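Local coordinates for protein potential RNA-dependent RNA polymerase (PDB 5I62) that copies RNA from an RNA template, serving both transcription and genome replication in a double-stranded RNA virus, at residues A[115-126]-A[279-290]. Sequence-based numbering, arbitrary orientation.
Sequences KSEWKGVSRLRL and ELLADLLTGQEA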
loop_
_atom_site.group_PDB
_atom_site.type_symbol
_atom_site.label_atom_id
_atom_site.label_comp_id
_atom_site.label_asym_id
_atom_site.label_seq_id
_atom_site.Cartn_x
_atom_site.Cartn_y
_atom_site.Cartn_z
ATOM N N LYS A 115 5.141 0.749 23.001
ATOM C CA LYS A 115 6.168 -0.231 23.354
ATOM C C LYS A 115 5.590 -1.348 24.212
ATOM O O LYS A 115 6.004 -2.507 24.104
ATOM C CB LYS A 115 7.319 0.447 24.097
ATOM C CG LYS A 115 8.165 1.417 23.264
ATOM C CD LYS A 115 9.314 1.985 24.109
ATOM C CE LYS A 115 10.007 3.153 23.395
ATOM N NZ LYS A 115 11.138 3.768 24.182
ATOM N N SER A 116 4.650 -1.006 25.096
ATOM C CA SER A 116 4.097 -1.995 26.011
ATOM C C SER A 116 3.361 -3.097 25.273
ATOM O O SER A 116 3.281 -4.221 25.774
ATOM C CB SER A 116 3.164 -1.319 27.011
ATOM O OG SER A 116 3.913 -0.433 27.810
ATOM N N GLU A 117 2.814 -2.805 24.088
ATOM C CA GLU A 117 2.105 -3.850 23.358
ATOM C C GLU A 117 3.016 -4.992 22.931
ATOM O O GLU A 117 2.517 -6.076 22.645
ATOM C CB GLU A 117 1.393 -3.287 22.136
ATOM C CG GLU A 117 0.318 -2.281 22.460
ATOM C CD GLU A 117 -0.523 -1.939 21.244
ATOM O OE1 GLU A 117 -0.317 -0.847 20.662
ATOM O OE2 GLU A 117 -1.379 -2.773 20.855
ATOM N N TRP A 118 4.332 -4.784 22.869
ATOM C CA TRP A 118 5.243 -5.872 22.533
ATOM C C TRP A 118 6.198 -6.225 23.676
ATOM O O TRP A 118 7.292 -6.741 23.435
ATOM C CB TRP A 118 5.993 -5.579 21.229
ATOM C CG TRP A 118 6.701 -4.260 21.104
ATOM C CD1 TRP A 118 7.844 -3.866 21.753
ATOM C CD2 TRP A 118 6.344 -3.179 20.233
ATOM N NE1 TRP A 118 8.211 -2.600 21.347
ATOM C CE2 TRP A 118 7.312 -2.157 20.414
ATOM C CE3 TRP A 118 5.301 -2.968 19.327
ATOM C CZ2 TRP A 118 7.262 -0.953 19.721
ATOM C CZ3 TRP A 118 5.257 -1.776 18.635
ATOM C CH2 TRP A 118 6.226 -0.781 18.834
ATOM N N LYS A 119 5.790 -5.967 24.916
ATOM C CA LYS A 119 6.494 -6.489 26.078
ATOM C C LYS A 119 6.703 -7.992 25.950
ATOM O O LYS A 119 5.779 -8.731 25.613
ATOM C CB LYS A 119 5.687 -6.198 27.339
ATOM C CG LYS A 119 6.447 -6.427 28.619
ATOM C CD LYS A 119 7.187 -5.153 28.996
ATOM C CE LYS A 119 6.186 -4.038 29.312
ATOM N NZ LYS A 119 6.828 -2.689 29.464
ATOM N N GLY A 120 7.920 -8.444 26.237
ATOM C CA GLY A 120 8.220 -9.856 26.219
ATOM C C GLY A 120 8.483 -10.445 24.852
ATOM O O GLY A 120 8.914 -11.605 24.771
ATOM N N VAL A 121 8.227 -9.694 23.777
ATOM C CA VAL A 121 8.562 -10.156 22.436
ATOM C C VAL A 121 10.061 -10.428 22.318
ATOM O O VAL A 121 10.893 -9.781 22.966
ATOM C CB VAL A 121 8.096 -9.119 21.399
ATOM C CG1 VAL A 121 8.510 -9.495 19.988
ATOM C CG2 VAL A 121 6.592 -8.994 21.464
ATOM N N SER A 122 10.401 -11.415 21.494
ATOM C CA SER A 122 11.793 -11.675 21.170
ATOM C C SER A 122 12.354 -10.477 20.409
ATOM O O SER A 122 11.865 -10.137 19.323
ATOM C CB SER A 122 11.905 -12.954 20.345
ATOM O OG SER A 122 11.485 -14.079 21.104
ATOM N N ARG A 123 13.361 -9.823 20.985
ATOM C CA ARG A 123 13.968 -8.671 20.335
ATOM C C ARG A 123 14.522 -9.057 18.968
ATOM O O ARG A 123 14.991 -10.176 18.752
ATOM C CB ARG A 123 15.079 -8.081 21.199
ATOM C CG ARG A 123 14.622 -7.646 22.577
ATOM C CD ARG A 123 13.747 -6.406 22.494
ATOM N NE ARG A 123 12.364 -6.678 22.877
ATOM C CZ ARG A 123 11.460 -5.729 23.103
ATOM N NH1 ARG A 123 11.804 -4.452 22.975
ATOM N NH2 ARG A 123 10.221 -6.052 23.453
ATOM N N LEU A 124 14.464 -8.111 18.039
ATOM C CA LEU A 124 14.814 -8.389 16.661
ATOM C C LEU A 124 16.321 -8.327 16.485
ATOM O O LEU A 124 17.003 -7.499 17.091
ATOM C CB LEU A 124 14.147 -7.393 15.724
ATOM C CG LEU A 124 12.646 -7.178 15.894
ATOM C CD1 LEU A 124 12.178 -6.166 14.867
ATOM C CD2 LEU A 124 11.892 -8.498 15.743
ATOM N N ARG A 125 16.842 -9.205 15.649
ATOM C CA ARG A 125 18.220 -9.095 15.219
ATOM C C ARG A 125 18.225 -8.975 13.707
ATOM O O ARG A 125 17.320 -9.477 13.026
ATOM C CB ARG A 125 19.035 -10.293 15.663
ATOM C CG ARG A 125 18.463 -10.968 16.886
ATOM C CD ARG A 125 19.518 -11.722 17.612
ATOM N NE ARG A 125 18.975 -12.321 18.832
ATOM C CZ ARG A 125 19.471 -12.102 20.056
ATOM N NH1 ARG A 125 20.535 -11.306 20.262
ATOM N NH2 ARG A 125 18.903 -12.681 21.112
ATOM N N LEU A 126 19.235 -8.285 13.192
ATOM C CA LEU A 126 19.361 -8.126 11.753
ATOM C C LEU A 126 19.578 -9.481 11.103
ATOM O O LEU A 126 20.396 -10.277 11.565
ATOM C CB LEU A 126 20.525 -7.202 11.417
ATOM C CG LEU A 126 20.204 -5.718 11.258
ATOM C CD1 LEU A 126 19.898 -5.112 12.624
ATOM C CD2 LEU A 126 21.387 -5.013 10.589
ATOM N N GLU A 279 12.734 5.507 17.550
ATOM C CA GLU A 279 12.700 5.116 18.955
ATOM C C GLU A 279 12.033 3.756 19.140
ATOM O O GLU A 279 12.496 2.930 19.934
ATOM C CB GLU A 279 11.983 6.184 19.792
ATOM C CG GLU A 279 12.097 5.894 21.275
ATOM C CD GLU A 279 11.514 6.983 22.168
ATOM O OE1 GLU A 279 11.339 8.129 21.704
ATOM O OE2 GLU A 279 11.239 6.686 23.353
ATOM N N LEU A 280 10.921 3.519 18.440
ATOM C CA LEU A 280 10.255 2.222 18.529
ATOM C C LEU A 280 11.150 1.108 18.002
ATOM O O LEU A 280 11.222 0.018 18.587
ATOM C CB LEU A 280 8.944 2.257 17.757
ATOM C CG LEU A 280 7.926 3.273 18.272
ATOM C CD1 LEU A 280 6.722 3.311 17.333
ATOM C CD2 LEU A 280 7.505 2.909 19.688
ATOM N N LEU A 281 11.807 1.354 16.862
ATOM C CA LEU A 281 12.718 0.358 16.301
ATOM C C LEU A 281 13.882 0.081 17.247
ATOM O O LEU A 281 14.303 -1.072 17.405
ATOM C CB LEU A 281 13.240 0.832 14.943
ATOM C CG LEU A 281 12.172 0.807 13.860
ATOM C CD1 LEU A 281 12.744 1.384 12.564
ATOM C CD2 LEU A 281 11.723 -0.621 13.665
ATOM N N ALA A 282 14.415 1.123 17.888
ATOM C CA ALA A 282 15.519 0.909 18.819
ATOM C C ALA A 282 15.075 0.058 20.005
ATOM O O ALA A 282 15.854 -0.750 20.528
ATOM C CB ALA A 282 16.090 2.249 19.281
ATOM N N ASP A 283 13.820 0.212 20.436
ATOM C CA ASP A 283 13.279 -0.649 21.486
ATOM C C ASP A 283 13.192 -2.099 21.023
ATOM O O ASP A 283 13.549 -3.023 21.761
ATOM C CB ASP A 283 11.894 -0.151 21.916
ATOM C CG ASP A 283 11.370 -0.885 23.146
ATOM O OD1 ASP A 283 11.887 -0.630 24.247
ATOM O OD2 ASP A 283 10.465 -1.735 23.009
ATOM N N LEU A 284 12.704 -2.313 19.799
ATOM C CA LEU A 284 12.490 -3.663 19.282
ATOM C C LEU A 284 13.800 -4.385 18.980
ATOM O O LEU A 284 13.852 -5.620 19.027
ATOM C CB LEU A 284 11.633 -3.602 18.018
ATOM C CG LEU A 284 10.149 -3.251 18.211
ATOM C CD1 LEU A 284 9.494 -2.854 16.885
ATOM C CD2 LEU A 284 9.429 -4.439 18.786
ATOM N N LEU A 285 14.847 -3.648 18.646
ATOM C CA LEU A 285 16.076 -4.250 18.150
ATOM C C LEU A 285 17.070 -4.479 19.284
ATOM O O LEU A 285 16.999 -3.856 20.340
ATOM C CB LEU A 285 16.713 -3.367 17.085
ATOM C CG LEU A 285 16.077 -3.375 15.694
ATOM C CD1 LEU A 285 16.442 -2.084 14.974
ATOM C CD2 LEU A 285 16.566 -4.585 14.902
ATOM N N THR A 286 18.030 -5.366 19.035
ATOM C CA THR A 286 19.125 -5.590 19.961
ATOM C C THR A 286 20.390 -5.890 19.167
ATOM O O THR A 286 20.328 -6.474 18.087
ATOM C CB THR A 286 18.795 -6.737 20.932
ATOM O OG1 THR A 286 19.848 -6.877 21.885
ATOM C CG2 THR A 286 18.617 -8.048 20.173
ATOM N N GLY A 287 21.525 -5.440 19.685
ATOM C CA GLY A 287 22.819 -5.735 19.100
ATOM C C GLY A 287 23.511 -4.490 18.556
ATOM O O GLY A 287 22.881 -3.478 18.230
ATOM N N GLN A 288 24.844 -4.584 18.447
ATOM C CA GLN A 288 25.627 -3.474 17.906
ATOM C C GLN A 288 25.327 -3.246 16.431
ATOM O O GLN A 288 25.329 -2.102 15.961
ATOM C CB GLN A 288 27.125 -3.727 18.097
ATOM C CG GLN A 288 28.009 -2.546 17.684
ATOM C CD GLN A 288 27.700 -1.284 18.471
ATOM O OE1 GLN A 288 27.482 -1.331 19.686
ATOM N NE2 GLN A 288 27.674 -0.146 17.781
ATOM N N GLU A 289 25.103 -4.330 15.678
ATOM C CA GLU A 289 24.719 -4.187 14.279
ATOM C C GLU A 289 23.442 -3.371 14.152
ATOM O O GLU A 289 23.261 -2.635 13.175
ATOM C CB GLU A 289 24.527 -5.555 13.623
ATOM C CG GLU A 289 25.651 -6.556 13.841
ATOM C CD GLU A 289 25.537 -7.295 15.180
ATOM O OE1 GLU A 289 25.957 -8.476 15.231
ATOM O OE2 GLU A 289 25.040 -6.705 16.177
ATOM N N ALA A 290 22.542 -3.500 15.131
ATOM C CA ALA A 290 21.312 -2.715 15.121
ATOM C C ALA A 290 21.592 -1.239 15.387
ATOM O O ALA A 290 21.012 -0.369 14.729
ATOM C CB ALA A 290 20.323 -3.272 16.136
HETATM O O HOH W 1 13.880 3.121 22.376
HETATM O O HOH W 2 12.986 1.609 24.729
HETATM O O HOH W 3 8.814 -3.283 24.624
HETATM O O HOH W 4 21.361 -7.198 15.145
#
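L124 and L285 run side by side in parallel, forming a single beta bridge: L124 N donates to L284 O (2.7 Å) and T286 N to L124 O, just where helix 271-284 gives out and before helix 288-296 starts. The bridge lies within the viral RNA-dependent RNA polymerase fold and ties the chain that follows helix 108-116 to the link between those two later helices. Ahead of it, two overlapping beta turns, type I from S116 to K119 and type II from W118 to V121, redirect the chain. The indole of W118 has a neighbour over each face: K115 CA of its own segment, toward the rim of one, and, over the other, L284 CD2, which makes a CH-pi contact 3.3 Å from the centroid of the W118 five-membered ring, almost on its normal. W118 NE1 donates in the ring plane to the anti lone pair of D283 OD2 (2.9 Å). L280 CD2 packs against the ring edge at CZ2, and L333 of helix 327-345 touches both side chains.

D283 OD2 also takes R123 NH1, 3.0 Å away, in a salt bridge that arrives from above the carboxylate, the two planes being nearly perpendicular. Bends at chi2 (-71°) and chi3 fold R123 back, and the same NH1 reaches D283 O as well. A water that also bonds K115 O donates to D283 OD2 too, so this oxygen accepts from W118 NE1, R123 NH1 and the water, which would be expected to favour the charged carboxylate. K115, extended beyond CG, lays CD against D283 CG and ends in a salt bridge from NZ to E279 OE2 (3.0 Å); a water joins NZ to D283 OD1.

At the bridge itself L124 CB meets L285 CD2; farther on, L126 CD1 rests on A290 CA at 3.7 Å. A last water links the two segments there, accepting from L126 N and donating to T286 O.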